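Local coordinates for glycerate dehydrogenase related protein (Thermoplasma acidophilum, PDB 3GVX), which probably reduces glyoxylate or hydroxypyruvate with NADH or NADPH, acting as a D-isomer specific 2-hydroxyacid dehydrogenase, at residues 223-236 and 246-258. Sequence-based numbering, arbitrary orientation.
Sequences LKERSDVWYLSDVW and NLRNAILSPHVAG. With K (potassium ion), chain D.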
loop_
_atom_site.group_PDB
_atom_site.type_symbol
_atom_site.label_atom_id
_atom_site.label_comp_id
_atom_site.label_asym_id
_atom_site.label_seq_id
_atom_site.Cartn_x
_atom_site.Cartn_y
_atom_site.Cartn_z
ATOM N N LEU B 223 0.624 -18.338 19.121
ATOM C CA LEU B 223 0.749 -16.909 19.387
ATOM C C LEU B 223 1.208 -16.631 20.807
ATOM O O LEU B 223 1.781 -15.585 21.088
ATOM C CB LEU B 223 -0.575 -16.198 19.094
ATOM C CG LEU B 223 -0.853 -16.165 17.586
ATOM C CD1 LEU B 223 -2.222 -15.564 17.317
ATOM C CD2 LEU B 223 0.258 -15.368 16.889
ATOM N N LYS B 224 0.959 -17.580 21.702
ATOM C CA LYS B 224 1.382 -17.458 23.092
ATOM C C LYS B 224 2.854 -17.814 23.210
ATOM O O LYS B 224 3.620 -17.139 23.882
ATOM C CB LYS B 224 0.558 -18.394 23.979
ATOM C CG LYS B 224 -0.889 -18.002 24.129
ATOM C CD LYS B 224 -1.063 -17.068 25.310
ATOM C CE LYS B 224 -2.395 -16.355 25.237
ATOM N NZ LYS B 224 -2.509 -15.401 26.365
ATOM N N GLU B 225 3.244 -18.890 22.548
ATOM C CA GLU B 225 4.627 -19.346 22.581
ATOM C C GLU B 225 5.514 -18.351 21.936
ATOM O O GLU B 225 6.455 -17.809 22.507
ATOM C CB GLU B 225 4.799 -20.592 21.753
ATOM C CG GLU B 225 4.237 -21.832 22.286
ATOM C CD GLU B 225 4.527 -22.953 21.323
ATOM O OE1 GLU B 225 5.538 -22.830 20.592
ATOM O OE2 GLU B 225 3.758 -23.940 21.293
ATOM N N ARG B 226 5.192 -18.198 20.668
ATOM C CA ARG B 226 5.867 -17.328 19.753
ATOM C C ARG B 226 5.265 -15.916 19.702
ATOM O O ARG B 226 4.664 -15.521 18.704
ATOM C CB ARG B 226 5.802 -17.949 18.374
ATOM C CG ARG B 226 6.624 -17.193 17.449
ATOM C CD ARG B 226 8.029 -17.360 17.920
ATOM N NE ARG B 226 8.652 -18.285 17.016
ATOM C CZ ARG B 226 9.077 -17.920 15.822
ATOM N NH1 ARG B 226 8.954 -16.654 15.450
ATOM N NH2 ARG B 226 9.556 -18.821 14.984
ATOM N N SER B 227 5.449 -15.152 20.773
ATOM C CA SER B 227 4.914 -13.797 20.888
ATOM C C SER B 227 5.396 -12.723 19.903
ATOM O O SER B 227 4.881 -11.606 19.930
ATOM C CB SER B 227 5.135 -13.270 22.312
ATOM O OG SER B 227 6.493 -12.951 22.546
ATOM N N ASP B 228 6.380 -13.029 19.060
ATOM C CA ASP B 228 6.887 -12.056 18.078
ATOM C C ASP B 228 6.057 -12.162 16.804
ATOM O O ASP B 228 6.067 -11.273 15.957
ATOM C CB ASP B 228 8.343 -12.353 17.747
ATOM C CG ASP B 228 8.544 -13.799 17.348
ATOM O OD1 ASP B 228 8.157 -14.679 18.139
ATOM O OD2 ASP B 228 9.068 -14.061 16.249
ATOM N N VAL B 229 5.338 -13.269 16.679
ATOM C CA VAL B 229 4.507 -13.515 15.514
ATOM C C VAL B 229 3.132 -12.897 15.664
ATOM O O VAL B 229 2.509 -12.969 16.723
ATOM C CB VAL B 229 4.359 -15.034 15.248
ATOM C CG1 VAL B 229 3.408 -15.273 14.074
ATOM C CG2 VAL B 229 5.730 -15.642 14.969
ATOM N N TRP B 230 2.671 -12.264 14.596
ATOM C CA TRP B 230 1.366 -11.647 14.614
ATOM C C TRP B 230 0.470 -12.322 13.622
ATOM O O TRP B 230 0.920 -12.890 12.633
ATOM C CB TRP B 230 1.452 -10.145 14.320
ATOM C CG TRP B 230 1.813 -9.361 15.519
ATOM C CD1 TRP B 230 2.950 -9.488 16.257
ATOM C CD2 TRP B 230 1.028 -8.347 16.162
ATOM N NE1 TRP B 230 2.930 -8.618 17.314
ATOM C CE2 TRP B 230 1.768 -7.900 17.277
ATOM C CE3 TRP B 230 -0.216 -7.764 15.896
ATOM C CZ2 TRP B 230 1.296 -6.899 18.140
ATOM C CZ3 TRP B 230 -0.683 -6.764 16.752
ATOM C CH2 TRP B 230 0.076 -6.341 17.855
ATOM N N TYR B 231 -0.815 -12.255 13.903
ATOM C CA TYR B 231 -1.793 -12.853 13.036
ATOM C C TYR B 231 -2.815 -11.792 12.713
ATOM O O TYR B 231 -3.545 -11.343 13.585
ATOM C CB TYR B 231 -2.455 -14.037 13.740
ATOM C CG TYR B 231 -3.477 -14.756 12.894
ATOM C CD1 TYR B 231 -3.124 -15.319 11.674
ATOM C CD2 TYR B 231 -4.792 -14.895 13.324
ATOM C CE1 TYR B 231 -4.062 -15.993 10.893
ATOM C CE2 TYR B 231 -5.746 -15.574 12.558
ATOM C CZ TYR B 231 -5.373 -16.127 11.346
ATOM O OH TYR B 231 -6.295 -16.821 10.602
ATOM N N LEU B 232 -2.848 -11.370 11.458
ATOM C CA LEU B 232 -3.803 -10.361 11.040
ATOM C C LEU B 232 -4.824 -11.060 10.175
ATOM O O LEU B 232 -4.486 -11.661 9.158
ATOM C CB LEU B 232 -3.100 -9.268 10.244
ATOM C CG LEU B 232 -1.754 -8.876 10.843
ATOM C CD1 LEU B 232 -1.116 -7.865 9.913
ATOM C CD2 LEU B 232 -1.914 -8.331 12.277
ATOM N N SER B 233 -6.081 -10.988 10.571
ATOM C CA SER B 233 -7.078 -11.679 9.784
ATOM C C SER B 233 -8.373 -10.944 9.559
ATOM O O SER B 233 -8.849 -10.173 10.392
ATOM C CB SER B 233 -7.355 -13.046 10.403
ATOM O OG SER B 233 -8.044 -13.867 9.490
ATOM N N ASP B 234 -8.935 -11.195 8.393
ATOM C CA ASP B 234 -10.196 -10.601 8.042
ATOM C C ASP B 234 -11.278 -11.659 8.221
ATOM O O ASP B 234 -12.446 -11.392 7.987
ATOM C CB ASP B 234 -10.169 -10.108 6.602
ATOM C CG ASP B 234 -11.472 -9.487 6.185
ATOM O OD1 ASP B 234 -11.967 -8.577 6.889
ATOM O OD2 ASP B 234 -12.010 -9.913 5.149
ATOM N N VAL B 235 -10.879 -12.858 8.642
ATOM C CA VAL B 235 -11.827 -13.950 8.846
ATOM C C VAL B 235 -11.567 -14.708 10.132
ATOM O O VAL B 235 -10.433 -15.075 10.447
ATOM C CB VAL B 235 -11.785 -14.959 7.693
ATOM C CG1 VAL B 235 -12.084 -14.260 6.374
ATOM C CG2 VAL B 235 -10.439 -15.670 7.680
ATOM N N TRP B 236 -12.629 -14.945 10.880
ATOM C CA TRP B 236 -12.503 -15.651 12.134
ATOM C C TRP B 236 -13.318 -16.936 12.104
ATOM O O TRP B 236 -14.205 -17.079 11.272
ATOM C CB TRP B 236 -12.953 -14.732 13.264
ATOM C CG TRP B 236 -12.487 -15.203 14.562
ATOM C CD1 TRP B 236 -13.210 -15.903 15.472
ATOM C CD2 TRP B 236 -11.174 -15.055 15.116
ATOM N NE1 TRP B 236 -12.440 -16.207 16.556
ATOM C CE2 TRP B 236 -11.182 -15.702 16.367
ATOM C CE3 TRP B 236 -9.992 -14.449 14.677
ATOM C CZ2 TRP B 236 -10.065 -15.755 17.193
ATOM C CZ3 TRP B 236 -8.881 -14.505 15.496
ATOM C CH2 TRP B 236 -8.926 -15.159 16.742
ATOM N N ASN B 246 -9.920 -11.804 21.743
ATOM C CA ASN B 246 -9.079 -10.775 22.357
ATOM C C ASN B 246 -7.605 -11.171 22.492
ATOM O O ASN B 246 -7.108 -11.399 23.598
ATOM C CB ASN B 246 -9.623 -10.371 23.731
ATOM C CG ASN B 246 -8.978 -9.098 24.258
ATOM O OD1 ASN B 246 -7.939 -8.661 23.757
ATOM N ND2 ASN B 246 -9.586 -8.502 25.273
ATOM N N LEU B 247 -6.919 -11.242 21.354
ATOM C CA LEU B 247 -5.498 -11.587 21.294
ATOM C C LEU B 247 -4.659 -10.312 21.269
ATOM O O LEU B 247 -5.080 -9.304 20.700
ATOM C CB LEU B 247 -5.212 -12.411 20.033
ATOM C CG LEU B 247 -5.642 -13.878 20.135
ATOM C CD1 LEU B 247 -6.024 -14.424 18.762
ATOM C CD2 LEU B 247 -4.522 -14.691 20.801
ATOM N N ARG B 248 -3.480 -10.346 21.882
ATOM C CA ARG B 248 -2.627 -9.169 21.858
ATOM C C ARG B 248 -2.057 -9.026 20.461
ATOM O O ARG B 248 -2.398 -8.092 19.732
ATOM C CB ARG B 248 -1.461 -9.267 22.844
ATOM C CG ARG B 248 -0.477 -8.109 22.676
ATOM C CD ARG B 248 0.749 -8.202 23.589
ATOM N NE ARG B 248 1.931 -8.699 22.886
ATOM C CZ ARG B 248 2.069 -9.912 22.367
ATOM N NH1 ARG B 248 1.096 -10.786 22.466
ATOM N NH2 ARG B 248 3.190 -10.239 21.742
ATOM N N ASN B 249 -1.204 -9.979 20.093
ATOM C CA ASN B 249 -0.537 -9.988 18.795
ATOM C C ASN B 249 -1.416 -10.343 17.597
ATOM O O ASN B 249 -1.146 -11.295 16.878
ATOM C CB ASN B 249 0.704 -10.904 18.828
ATOM C CG ASN B 249 0.450 -12.238 19.541
ATOM O OD1 ASN B 249 1.229 -13.182 19.393
ATOM N ND2 ASN B 249 -0.627 -12.312 20.320
ATOM N N ALA B 250 -2.467 -9.560 17.392
ATOM C CA ALA B 250 -3.359 -9.752 16.266
ATOM C C ALA B 250 -4.141 -8.479 15.993
ATOM O O ALA B 250 -4.360 -7.673 16.886
ATOM C CB ALA B 250 -4.322 -10.913 16.544
ATOM N N ILE B 251 -4.519 -8.298 14.735
ATOM C CA ILE B 251 -5.332 -7.174 14.314
ATOM C C ILE B 251 -6.369 -7.897 13.485
ATOM O O ILE B 251 -6.044 -8.691 12.598
ATOM C CB ILE B 251 -4.585 -6.173 13.419
ATOM C CG1 ILE B 251 -3.335 -5.656 14.123
ATOM C CG2 ILE B 251 -5.507 -5.017 13.078
ATOM C CD1 ILE B 251 -2.612 -4.572 13.366
ATOM N N LEU B 252 -7.627 -7.632 13.783
ATOM C CA LEU B 252 -8.700 -8.334 13.110
ATOM C C LEU B 252 -9.727 -7.447 12.463
ATOM O O LEU B 252 -9.926 -6.296 12.850
ATOM C CB LEU B 252 -9.424 -9.238 14.113
ATOM C CG LEU B 252 -8.571 -10.168 14.976
ATOM C CD1 LEU B 252 -9.425 -10.732 16.119
ATOM C CD2 LEU B 252 -7.978 -11.277 14.111
ATOM N N SER B 253 -10.393 -8.004 11.470
ATOM C CA SER B 253 -11.460 -7.297 10.796
ATOM C C SER B 253 -12.563 -8.316 10.483
ATOM O O SER B 253 -12.290 -9.478 10.225
ATOM C CB SER B 253 -10.958 -6.586 9.532
ATOM O OG SER B 253 -10.358 -7.468 8.612
ATOM N N PRO B 254 -13.827 -7.874 10.515
ATOM C CA PRO B 254 -15.031 -8.672 10.260
ATOM C C PRO B 254 -15.401 -9.080 8.814
ATOM O O PRO B 254 -16.466 -8.715 8.320
ATOM C CB PRO B 254 -16.122 -7.838 10.930
ATOM C CG PRO B 254 -15.636 -6.442 10.709
ATOM C CD PRO B 254 -14.182 -6.550 11.047
ATOM N N HIS B 255 -14.531 -9.833 8.142
ATOM C CA HIS B 255 -14.837 -10.302 6.794
ATOM C C HIS B 255 -15.314 -9.164 5.895
ATOM O O HIS B 255 -16.339 -9.295 5.226
ATOM C CB HIS B 255 -15.945 -11.354 6.892
ATOM C CG HIS B 255 -15.881 -12.417 5.846
ATOM N ND1 HIS B 255 -15.661 -13.744 6.149
ATOM C CD2 HIS B 255 -15.966 -12.347 4.499
ATOM C CE1 HIS B 255 -15.608 -14.446 5.031
ATOM N NE2 HIS B 255 -15.790 -13.620 4.016
ATOM N N VAL B 256 -14.584 -8.052 5.883
ATOM C CA VAL B 256 -14.944 -6.897 5.064
ATOM C C VAL B 256 -13.919 -6.610 3.973
ATOM O O VAL B 256 -14.025 -5.617 3.278
ATOM C CB VAL B 256 -15.073 -5.622 5.922
ATOM C CG1 VAL B 256 -16.290 -5.706 6.859
ATOM C CG2 VAL B 256 -13.776 -5.416 6.706
ATOM N N ALA B 257 -12.930 -7.483 3.824
ATOM C CA ALA B 257 -11.887 -7.273 2.822
ATOM C C ALA B 257 -12.428 -7.082 1.403
ATOM O O ALA B 257 -12.007 -6.177 0.688
ATOM C CB ALA B 257 -10.876 -8.425 2.853
ATOM N N GLY B 258 -13.385 -7.916 1.005
ATOM C CA GLY B 258 -13.952 -7.810 -0.332
ATOM C C GLY B 258 -15.251 -7.036 -0.386
ATOM O O GLY B 258 -16.093 -7.248 -1.259
HETATM K K K D . -11.677 -3.774 2.906
HETATM O O HOH W 1 -10.444 -2.968 0.800
#
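The indole of Trp230 lies flat over the inverse gamma turn centred on Asn249, whose CA sits 3.4 Å from the six-membered ring's centroid, 9° off the normal, a CH-pi contact. Its CZ3 edge meets Ile251 CG1. An alanine in place of Trp230 would probably leave the turn without its aromatic lid and Ile251 with less packing. At the far end three bonds grip the Asp234 carboxylate. A chi1 of 180° swings it toward residues 253-257: OD1 takes Ser253 OG (2.6 Å) on the anti lone pair and Val256 N (2.9 Å) on the syn one, while Ala257 N meets OD2 (2.9 Å) from above its plane. These bonds probably help hold the loop whose Val256 O and Ala257 O bind potassium with same-chain His88, Thr117 of the second subunit and a water. Parallel strands 230-233 and 250-252 pair through Tyr231 N to Asn249 O, Ser233 N to Ile251 O, Ser253 N to Ser233 O and a weak Ile251 N to Tyr231 O. Leu232 and Ile251 lie side by side under helix 79-97; Trp236 touches Leu252 on the other face. Outermost of the chain's Rossmann-type sheet, strand 250-252 takes Lys108 of the second subunit on Ala250 O and lies beside 230-233.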